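Local coordinates for iron-binding protein (Staphylococcus epidermidis, PDB 4M7O) that probably binds iron or an iron complex outside the cell and delivers it to a membrane transporter, at residues 261-264 with 265-268; 113-116 with 117-120; 140-143 with 144-148; 233-236 with 237-240. All coordinates share one frame; numbering follows the deposited sequence.

Contact 1: 261-264 with 265-268; sequences GPRI and DEGL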
loop_
_atom_site.group_PDB
_atom_site.type_symbol
_atom_site.label_atom_id
_atom_site.label_comp_id
_atom_site.label_asym_id
_atom_site.label_seq_id
_atom_site.Cartn_x
_atom_site.Cartn_y
_atom_site.Cartn_z
ATOM N N GLY A 261 -3.886 1.298 -4.815
ATOM C CA GLY A 261 -4.631 1.079 -6.041
ATOM C C GLY A 261 -6.136 1.216 -5.869
ATOM O O GLY A 261 -6.620 1.692 -4.841
ATOM N N PRO A 262 -6.894 0.797 -6.884
ATOM C CA PRO A 262 -8.350 0.935 -6.879
ATOM C C PRO A 262 -9.043 0.073 -5.827
ATOM O O PRO A 262 -10.229 0.292 -5.588
ATOM C CB PRO A 262 -8.744 0.447 -8.277
ATOM C CG PRO A 262 -7.501 0.661 -9.106
ATOM C CD PRO A 262 -6.399 0.297 -8.175
ATOM N N ARG A 263 -8.342 -0.881 -5.216
ATOM C CA ARG A 263 -8.983 -1.738 -4.216
ATOM C C ARG A 263 -8.636 -1.367 -2.764
ATOM O O ARG A 263 -8.751 -2.202 -1.866
ATOM C CB ARG A 263 -8.694 -3.222 -4.511
ATOM C CG ARG A 263 -9.201 -3.710 -5.888
ATOM C CD ARG A 263 -8.806 -5.164 -6.161
ATOM N NE ARG A 263 -7.352 -5.333 -6.233
ATOM C CZ ARG A 263 -6.679 -6.342 -5.682
ATOM N NH1 ARG A 263 -7.323 -7.294 -5.022
ATOM N NH2 ARG A 263 -5.359 -6.401 -5.797
ATOM N N ILE A 264 -8.251 -0.112 -2.526
ATOM C CA ILE A 264 -7.954 0.344 -1.165
ATOM C C ILE A 264 -9.104 0.180 -0.188
ATOM O O ILE A 264 -8.880 0.111 1.024
ATOM C CB ILE A 264 -7.583 1.836 -1.082
ATOM C CG1 ILE A 264 -8.379 2.642 -2.100
ATOM C CG2 ILE A 264 -6.089 2.044 -1.229
ATOM C CD1 ILE A 264 -8.243 4.128 -1.914
ATOM N N ASP A 265 -10.338 0.172 -0.693
ATOM C CA ASP A 265 -11.485 0.019 0.196
ATOM C C ASP A 265 -11.439 -1.348 0.878
ATOM O O ASP A 265 -11.818 -1.487 2.043
ATOM C CB ASP A 265 -12.803 0.199 -0.562
ATOM C CG ASP A 265 -13.058 -0.917 -1.563
ATOM O OD1 ASP A 265 -12.302 -1.006 -2.545
ATOM O OD2 ASP A 265 -14.015 -1.701 -1.371
ATOM N N GLU A 266 -10.952 -2.352 0.157
ATOM C CA GLU A 266 -10.844 -3.687 0.718
ATOM C C GLU A 266 -9.805 -3.700 1.843
ATOM O O GLU A 266 -10.043 -4.273 2.909
ATOM C CB GLU A 266 -10.540 -4.699 -0.389
ATOM C CG GLU A 266 -11.591 -4.662 -1.505
ATOM C CD GLU A 266 -11.229 -5.508 -2.722
ATOM O OE1 GLU A 266 -10.180 -6.195 -2.684
ATOM O OE2 GLU A 266 -11.996 -5.482 -3.717
ATOM N N GLY A 267 -8.674 -3.038 1.626
ATOM C CA GLY A 267 -7.667 -2.905 2.665
ATOM C C GLY A 267 -8.202 -2.168 3.878
ATOM O O GLY A 267 -8.007 -2.607 5.015
ATOM N N LEU A 268 -8.895 -1.055 3.641
ATOM C CA LEU A 268 -9.502 -0.298 4.730
ATOM C C LEU A 268 -10.511 -1.149 5.486
ATOM O O LEU A 268 -10.626 -1.038 6.709
ATOM C CB LEU A 268 -10.185 0.963 4.197
ATOM C CG LEU A 268 -10.690 1.944 5.255
ATOM C CD1 LEU A 268 -9.508 2.586 5.953
ATOM C CD2 LEU A 268 -11.576 3.006 4.643
#
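Arg263 and Glu266 meet across the start of helix 264-275, a local contact at a helix N-terminus where the chain leaves a type I beta turn running from Gly261 to Ile264. Arg263 takes the N-cap position, and its carbonyl, not its side chain, opens the helical bonding with an i to i+3 bond: Glu266 N donates to Arg263 O at 3.0 Å. That bond is bent, 136° at the hydrogen, and the donor stands well above the carbonyl plane. From the next carbonyl the bonding is i to i+4: Leu268 N donates to Ile264 O at 2.9 Å and 167°. The side chains of Arg263 and Glu266 cross obliquely, with guanidinium and carboxylate planes 82° apart. The two groups do not form a flat two-pronged pair; the salt bridge is a single long one, Arg263 NH1 to Glu266 OE1 at 3.9 Å. The methylenes of Arg263 lie against the carboxylate end of Glu266, with Arg263 CB 3.8 Å from Glu266 OE1. The arginine has stronger company outside the turn: NH2 forms a salt bridge with Glu34 of helix 30-38, and Tyr54 gives it a cation-pi partner. Ile264 faces the protein interior, where its side chain packs on Ile116, Tyr120, Thr143 and Phe181. The arrangement is typical of a beta turn leading into an alpha-helix, here the last helix of a two-lobed solute-binding protein.

Contact 2: 113-116 with 117-120; sequences AQSI and DETY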
loop_
_atom_site.group_PDB
_atom_site.type_symbol
_atom_site.label_atom_id
_atom_site.label_comp_id
_atom_site.label_asym_id
_atom_site.label_seq_id
_atom_site.Cartn_x
_atom_site.Cartn_y
_atom_site.Cartn_z
ATOM N N ALA A 113 2.138 7.053 -2.635
ATOM C CA ALA A 113 1.014 7.595 -1.858
ATOM C C ALA A 113 1.036 7.089 -0.418
ATOM O O ALA A 113 1.108 5.882 -0.179
ATOM C CB ALA A 113 -0.309 7.252 -2.516
ATOM N N GLN A 114 0.969 8.010 0.542
ATOM C CA GLN A 114 0.927 7.632 1.953
ATOM C C GLN A 114 -0.389 8.031 2.632
ATOM O O GLN A 114 -0.447 8.168 3.846
ATOM C CB GLN A 114 2.126 8.212 2.706
ATOM C CG GLN A 114 3.449 7.454 2.467
ATOM C CD GLN A 114 3.399 5.980 2.904
ATOM O OE1 GLN A 114 3.074 5.653 4.066
ATOM N NE2 GLN A 114 3.734 5.084 1.971
ATOM N N SER A 115 -1.438 8.206 1.830
ATOM C CA SER A 115 -2.787 8.451 2.331
ATOM C C SER A 115 -3.813 8.070 1.268
ATOM O O SER A 115 -3.461 7.787 0.132
ATOM C CB SER A 115 -2.976 9.920 2.675
ATOM O OG SER A 115 -3.057 10.669 1.480
ATOM N N ILE A 116 -5.087 8.074 1.634
ATOM C CA ILE A 116 -6.132 7.759 0.670
ATOM C C ILE A 116 -6.230 8.869 -0.374
ATOM O O ILE A 116 -6.324 8.601 -1.568
ATOM C CB ILE A 116 -7.483 7.552 1.381
ATOM C CG1 ILE A 116 -7.415 6.308 2.271
ATOM C CG2 ILE A 116 -8.611 7.432 0.388
ATOM C CD1 ILE A 116 -8.601 6.162 3.210
ATOM N N ASP A 117 -6.192 10.121 0.072
ATOM C CA ASP A 117 -6.267 11.247 -0.856
ATOM C C ASP A 117 -5.092 11.298 -1.843
ATOM O O ASP A 117 -5.257 11.733 -2.980
ATOM C CB ASP A 117 -6.411 12.569 -0.105
ATOM C CG ASP A 117 -7.848 12.838 0.323
ATOM O OD1 ASP A 117 -8.626 13.344 -0.518
ATOM O OD2 ASP A 117 -8.205 12.534 1.487
ATOM N N GLU A 118 -3.916 10.853 -1.409
ATOM C CA GLU A 118 -2.749 10.861 -2.269
ATOM C C GLU A 118 -2.883 9.749 -3.294
ATOM O O GLU A 118 -2.379 9.854 -4.405
ATOM C CB GLU A 118 -1.469 10.700 -1.445
ATOM C CG GLU A 118 -0.987 11.990 -0.783
ATOM C CD GLU A 118 0.124 11.753 0.226
ATOM O OE1 GLU A 118 0.173 12.486 1.240
ATOM O OE2 GLU A 118 0.947 10.835 0.006
ATOM N N THR A 119 -3.573 8.679 -2.912
ATOM C CA THR A 119 -3.852 7.594 -3.839
ATOM C C THR A 119 -4.732 8.114 -4.976
ATOM O O THR A 119 -4.457 7.848 -6.150
ATOM C CB THR A 119 -4.543 6.423 -3.129
ATOM O OG1 THR A 119 -3.674 5.914 -2.110
ATOM C CG2 THR A 119 -4.879 5.309 -4.120
ATOM N N TYR A 120 -5.775 8.863 -4.622
ATOM C CA TYR A 120 -6.646 9.490 -5.605
ATOM C C TYR A 120 -5.815 10.395 -6.490
ATOM O O TYR A 120 -6.032 10.442 -7.704
ATOM C CB TYR A 120 -7.744 10.318 -4.925
ATOM C CG TYR A 120 -8.702 9.529 -4.058
ATOM C CD1 TYR A 120 -8.919 8.167 -4.263
ATOM C CD2 TYR A 120 -9.403 10.153 -3.037
ATOM C CE1 TYR A 120 -9.813 7.449 -3.452
ATOM C CE2 TYR A 120 -10.287 9.452 -2.228
ATOM C CZ TYR A 120 -10.492 8.108 -2.440
ATOM O OH TYR A 120 -11.378 7.445 -1.622
#
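Ser115 turns its OG into the position between its own backbone N and carbonyl carbon (chi1 73°), which aims the hydroxyl oxygen at the first turn of helix 116-129, while Glu118 sets CG beside its backbone N (chi1 -80°) and runs extended back over the cap. Glu118 N donates to Ser115 OG at 3.0 Å. In return the Glu118 carboxylate reaches past the serine to the preceding residue, where Gln114 N meets OE2 at 2.9 Å. This bond is almost straight, 174° at the hydrogen, although the donor lies above the carboxylate plane. Glu118 CG also passes only 3.3 Å from Ser115 OG, so the acidic chain lies close along the cap. Ser115 O is gripped by two donors of one residue, Thr119 N and Thr119 OG1, which arrive from opposite faces of its plane; the hydroxyl bond is 2.9 Å long. Ala113 points its methyl at the same residue, CB lying 3.6 Å from Thr119 OG1. Ile116 and Tyr120 lie side by side and point the same way, the isoleucine CG2 coming to 3.5 Å from Tyr120 CZ, and Ile116 O sits over one ring face, offset toward the rim. Asp184 of helix 181-188 accepts from Ile116 N, and Gln114 OE1 accepts from Phe181 N, tying the cap to that neighbouring helix. Serine at the N-cap with glutamate three residues on is the sequence pattern of a capping box; here the glutamate bonds one residue before the cap, in a variant of that N-terminal helix motif.

Contact 3: 140-143 with 144-148; sequences VDET and KHNVD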
loop_
_atom_site.group_PDB
_atom_site.type_symbol
_atom_site.label_atom_id
_atom_site.label_comp_id
_atom_site.label_asym_id
_atom_site.label_seq_id
_atom_site.Cartn_x
_atom_site.Cartn_y
_atom_site.Cartn_z
ATOM N N VAL A 140 -11.792 7.677 -9.575
ATOM C CA VAL A 140 -11.657 8.328 -8.278
ATOM C C VAL A 140 -13.007 8.318 -7.584
ATOM O O VAL A 140 -13.103 7.967 -6.407
ATOM C CB VAL A 140 -11.141 9.779 -8.396
ATOM C CG1 VAL A 140 -11.379 10.545 -7.093
ATOM C CG2 VAL A 140 -9.657 9.789 -8.744
ATOM N N ASP A 141 -14.049 8.686 -8.326
ATOM C CA ASP A 141 -15.398 8.763 -7.768
ATOM C C ASP A 141 -15.912 7.420 -7.257
ATOM O O ASP A 141 -16.527 7.352 -6.197
ATOM C CB ASP A 141 -16.369 9.346 -8.794
ATOM C CG ASP A 141 -16.108 10.813 -9.072
ATOM O OD1 ASP A 141 -15.538 11.492 -8.189
ATOM O OD2 ASP A 141 -16.479 11.287 -10.169
ATOM N N GLU A 142 -15.654 6.351 -8.003
ATOM C CA GLU A 142 -16.138 5.036 -7.607
ATOM C C GLU A 142 -15.366 4.534 -6.399
ATOM O O GLU A 142 -15.920 3.880 -5.507
ATOM C CB GLU A 142 -16.027 4.044 -8.763
ATOM C CG GLU A 142 -16.815 2.770 -8.533
ATOM C CD GLU A 142 -15.975 1.523 -8.694
ATOM O OE1 GLU A 142 -16.554 0.416 -8.741
ATOM O OE2 GLU A 142 -14.734 1.649 -8.765
ATOM N N THR A 143 -14.078 4.855 -6.363
ATOM C CA THR A 143 -13.245 4.440 -5.253
ATOM C C THR A 143 -13.637 5.191 -3.973
ATOM O O THR A 143 -13.688 4.598 -2.896
ATOM C CB THR A 143 -11.769 4.648 -5.573
ATOM O OG1 THR A 143 -11.443 3.941 -6.780
ATOM C CG2 THR A 143 -10.917 4.132 -4.440
ATOM N N LYS A 144 -13.934 6.484 -4.095
ATOM C CA LYS A 144 -14.434 7.254 -2.964
ATOM C C LYS A 144 -15.711 6.617 -2.430
ATOM O O LYS A 144 -15.887 6.487 -1.221
ATOM C CB LYS A 144 -14.720 8.699 -3.377
ATOM C CG LYS A 144 -13.524 9.625 -3.292
ATOM C CD LYS A 144 -13.812 10.982 -3.939
ATOM C CE LYS A 144 -12.614 11.929 -3.807
ATOM N NZ LYS A 144 -12.812 13.214 -4.539
ATOM N N HIS A 145 -16.599 6.219 -3.337
ATOM C CA HIS A 145 -17.864 5.614 -2.942
ATOM C C HIS A 145 -17.637 4.374 -2.081
ATOM O O HIS A 145 -18.257 4.205 -1.042
ATOM C CB HIS A 145 -18.700 5.249 -4.167
ATOM C CG HIS A 145 -19.969 4.530 -3.831
ATOM N ND1 HIS A 145 -21.057 5.162 -3.261
ATOM C CD2 HIS A 145 -20.321 3.231 -3.971
ATOM C CE1 HIS A 145 -22.024 4.283 -3.071
ATOM N NE2 HIS A 145 -21.605 3.104 -3.493
ATOM N N ASN A 146 -16.736 3.505 -2.515
ATOM C CA ASN A 146 -16.473 2.283 -1.770
ATOM C C ASN A 146 -15.803 2.554 -0.437
ATOM O O ASN A 146 -16.107 1.895 0.558
ATOM C CB ASN A 146 -15.625 1.327 -2.609
ATOM C CG ASN A 146 -16.331 0.904 -3.877
ATOM O OD1 ASN A 146 -17.555 0.786 -3.903
ATOM N ND2 ASN A 146 -15.565 0.671 -4.932
ATOM N N VAL A 147 -14.882 3.517 -0.423
ATOM C CA VAL A 147 -14.193 3.899 0.802
ATOM C C VAL A 147 -15.192 4.497 1.784
ATOM O O VAL A 147 -15.236 4.093 2.945
ATOM C CB VAL A 147 -13.049 4.890 0.520
ATOM C CG1 VAL A 147 -12.504 5.474 1.809
ATOM C CG2 VAL A 147 -11.920 4.210 -0.274
ATOM N N ASP A 148 -16.009 5.434 1.313
ATOM C CA ASP A 148 -17.003 6.089 2.165
ATOM C C ASP A 148 -17.988 5.098 2.765
ATOM O O ASP A 148 -18.498 5.306 3.865
ATOM C CB ASP A 148 -17.763 7.169 1.386
ATOM C CG ASP A 148 -16.860 8.302 0.925
ATOM O OD1 ASP A 148 -15.675 8.333 1.336
ATOM O OD2 ASP A 148 -17.340 9.165 0.155
#
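The carboxylate of Glu142 and the amide of Asn146 are the flat groups that meet one turn apart on helix 133-152, their planes 69° apart and their chains crossing at a slant. Asn146 ND2 stands 3.9 Å from Glu142 OE1, too long for a hydrogen bond. The same nitrogen is 3.3 Å from Glu142 O, but the N-H is not directed at it, and that carbonyl takes its helical bond from Asn146 N at 3.1 Å. Glu142 O approaches the imidazole of His145 obliquely; His145 CB lies 3.4 Å from that oxygen. On another side of the helix, Lys144 puts CG beside its backbone N (chi1 -87°) and then stays extended, which carries the methylenes along Val140 to bring CE within 3.8 Å of CG1. The two side chains point the same way, and the lysine contributes its aliphatic length here. Its ammonium lies 4.9 Å from Asp141 OD1, too far for an ion pair. Regular bonds hold the backbone, among them Val147 N to Thr143 O at 3.0 Å. Thr143 and Val147 face inward, onto Tyr120 and Ile264 of the adjoining helices. Asp141 OD2 pairs with Lys137, a turn earlier in the same helix. Within these residues the side chains add packing but neither hydrogen bond nor ion pair to one another, so the i to i+4 backbone bonds carry the local cohesion, while Glu142 spends its charge on Arg38 of helix 30-38 and ties the two helices together.

Contact 4: 233-236 with 237-240; sequences KKRG and GFDK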
loop_
_atom_site.group_PDB
_atom_site.type_symbol
_atom_site.label_atom_id
_atom_site.label_comp_id
_atom_site.label_asym_id
_atom_site.label_seq_id
_atom_site.Cartn_x
_atom_site.Cartn_y
_atom_site.Cartn_z
ATOM N N LYS A 233 3.728 -12.937 23.461
ATOM C CA LYS A 233 3.828 -13.665 24.718
ATOM C C LYS A 233 5.261 -13.735 25.211
ATOM O O LYS A 233 5.494 -13.829 26.406
ATOM C CB LYS A 233 3.241 -15.076 24.593
ATOM C CG LYS A 233 1.729 -15.114 24.606
ATOM C CD LYS A 233 1.208 -16.547 24.545
ATOM C CE LYS A 233 -0.305 -16.593 24.727
ATOM N NZ LYS A 233 -0.893 -17.869 24.229
ATOM N N LYS A 234 6.222 -13.679 24.299
ATOM C CA LYS A 234 7.621 -13.747 24.719
ATOM C C LYS A 234 8.214 -12.376 25.062
ATOM O O LYS A 234 9.322 -12.281 25.589
ATOM C CB LYS A 234 8.462 -14.509 23.687
ATOM C CG LYS A 234 8.049 -15.981 23.547
ATOM C CD LYS A 234 8.900 -16.737 22.527
ATOM C CE LYS A 234 8.368 -18.149 22.295
ATOM N NZ LYS A 234 8.922 -18.756 21.054
ATOM N N ARG A 235 7.457 -11.318 24.787
ATOM C CA ARG A 235 7.865 -9.969 25.164
ATOM C C ARG A 235 7.579 -9.685 26.623
ATOM O O ARG A 235 6.420 -9.748 27.068
ATOM C CB ARG A 235 7.144 -8.931 24.313
ATOM C CG ARG A 235 7.841 -8.661 23.019
ATOM C CD ARG A 235 7.062 -7.706 22.152
ATOM N NE ARG A 235 7.371 -7.935 20.746
ATOM C CZ ARG A 235 6.768 -7.327 19.736
ATOM N NH1 ARG A 235 7.113 -7.619 18.495
ATOM N NH2 ARG A 235 5.815 -6.438 19.971
ATOM N N GLY A 236 8.636 -9.353 27.359
ATOM C CA GLY A 236 8.517 -9.040 28.771
ATOM C C GLY A 236 7.650 -7.818 28.977
ATOM O O GLY A 236 7.757 -6.844 28.226
ATOM N N GLY A 237 6.772 -7.877 29.969
ATOM C CA GLY A 237 5.968 -6.728 30.332
ATOM C C GLY A 237 4.711 -6.525 29.506
ATOM O O GLY A 237 3.817 -5.787 29.923
ATOM N N PHE A 238 4.626 -7.166 28.345
ATOM C CA PHE A 238 3.483 -6.949 27.467
ATOM C C PHE A 238 2.207 -7.512 28.093
ATOM O O PHE A 238 1.103 -7.079 27.750
ATOM C CB PHE A 238 3.735 -7.524 26.070
ATOM C CG PHE A 238 4.231 -6.495 25.065
ATOM C CD1 PHE A 238 5.373 -5.745 25.316
ATOM C CD2 PHE A 238 3.548 -6.276 23.882
ATOM C CE1 PHE A 238 5.815 -4.797 24.408
ATOM C CE2 PHE A 238 3.991 -5.330 22.963
ATOM C CZ PHE A 238 5.128 -4.593 23.227
ATOM N N ASP A 239 2.373 -8.457 29.020
ATOM C CA ASP A 239 1.269 -9.046 29.785
ATOM C C ASP A 239 0.275 -8.019 30.291
ATOM O O ASP A 239 -0.927 -8.282 30.343
ATOM C CB ASP A 239 1.808 -9.803 31.004
ATOM C CG ASP A 239 2.159 -11.241 30.693
ATOM O OD1 ASP A 239 1.938 -11.673 29.538
ATOM O OD2 ASP A 239 2.643 -11.941 31.613
ATOM N N LYS A 240 0.792 -6.858 30.679
ATOM C CA LYS A 240 -0.012 -5.798 31.275
ATOM C C LYS A 240 -0.983 -5.148 30.286
ATOM O O LYS A 240 -2.160 -4.970 30.598
ATOM C CB LYS A 240 0.910 -4.739 31.889
ATOM C CG LYS A 240 1.722 -5.247 33.078
ATOM C CD LYS A 240 2.053 -4.123 34.047
ATOM C CE LYS A 240 2.098 -4.634 35.483
ATOM N NZ LYS A 240 0.866 -5.386 35.852
#
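Arg235 and Phe238 occupy the first and last positions of a type II beta turn that follows helix 225-234. Its backbone bond, Phe238 N to Arg235 O, is weak at 3.4 Å. Gly237 holds the third position with positive phi (83°), a conformation that favours glycine. Beyond the turn, Lys240 N donates to Gly237 O at 3.3 Å.

The apolar part of the contact is a CH-pi interaction. Arg235 and Phe238 run side by side in the same direction, and the arginine, extended from CG to NE, lays its CD over the centre of one ring face, 3.8 Å from the centroid and 9° off the normal. Arg235 CB touches the ring farther back, 3.8 Å from Phe238 CD1.

For its charge Arg235 turns to Glu166 of strand 162-168, which pairs with NH1, while Phe238 packs on Lys206, Ile209 and Ile210 of helix 206-212. The guanidinium stands 82° from the ring plane, so no flat stack forms: it presents an edge to the phenylalanine, with Arg235 NH2 3.7 Å from Phe238 CE2.

Along the chain the order is contacts 2, 3, 4, 1. Three form one cluster: contacts 1 and 3 have centres 10 Å apart, contacts 1 and 2 11 Å, and contacts 2 and 3 13 Å. Helices 116-129 and 133-152 are joined by the N-terminal end of helix 264-275, with Ile264 CD1 lying 4.0 Å from Tyr120 CE1 and 3.7 Å from Thr143 CG2. Contact 4 stands apart beside the mixed sheet, its nearest atoms about 20 Å from contact 2. Helix 133-152 follows helix 116-129 of the parallel-sheet lobe and precedes strand 162-168 of the mixed sheet, consistent with the long lobe-joining helix of such binding proteins, and contacts 1 and 2 pack on it.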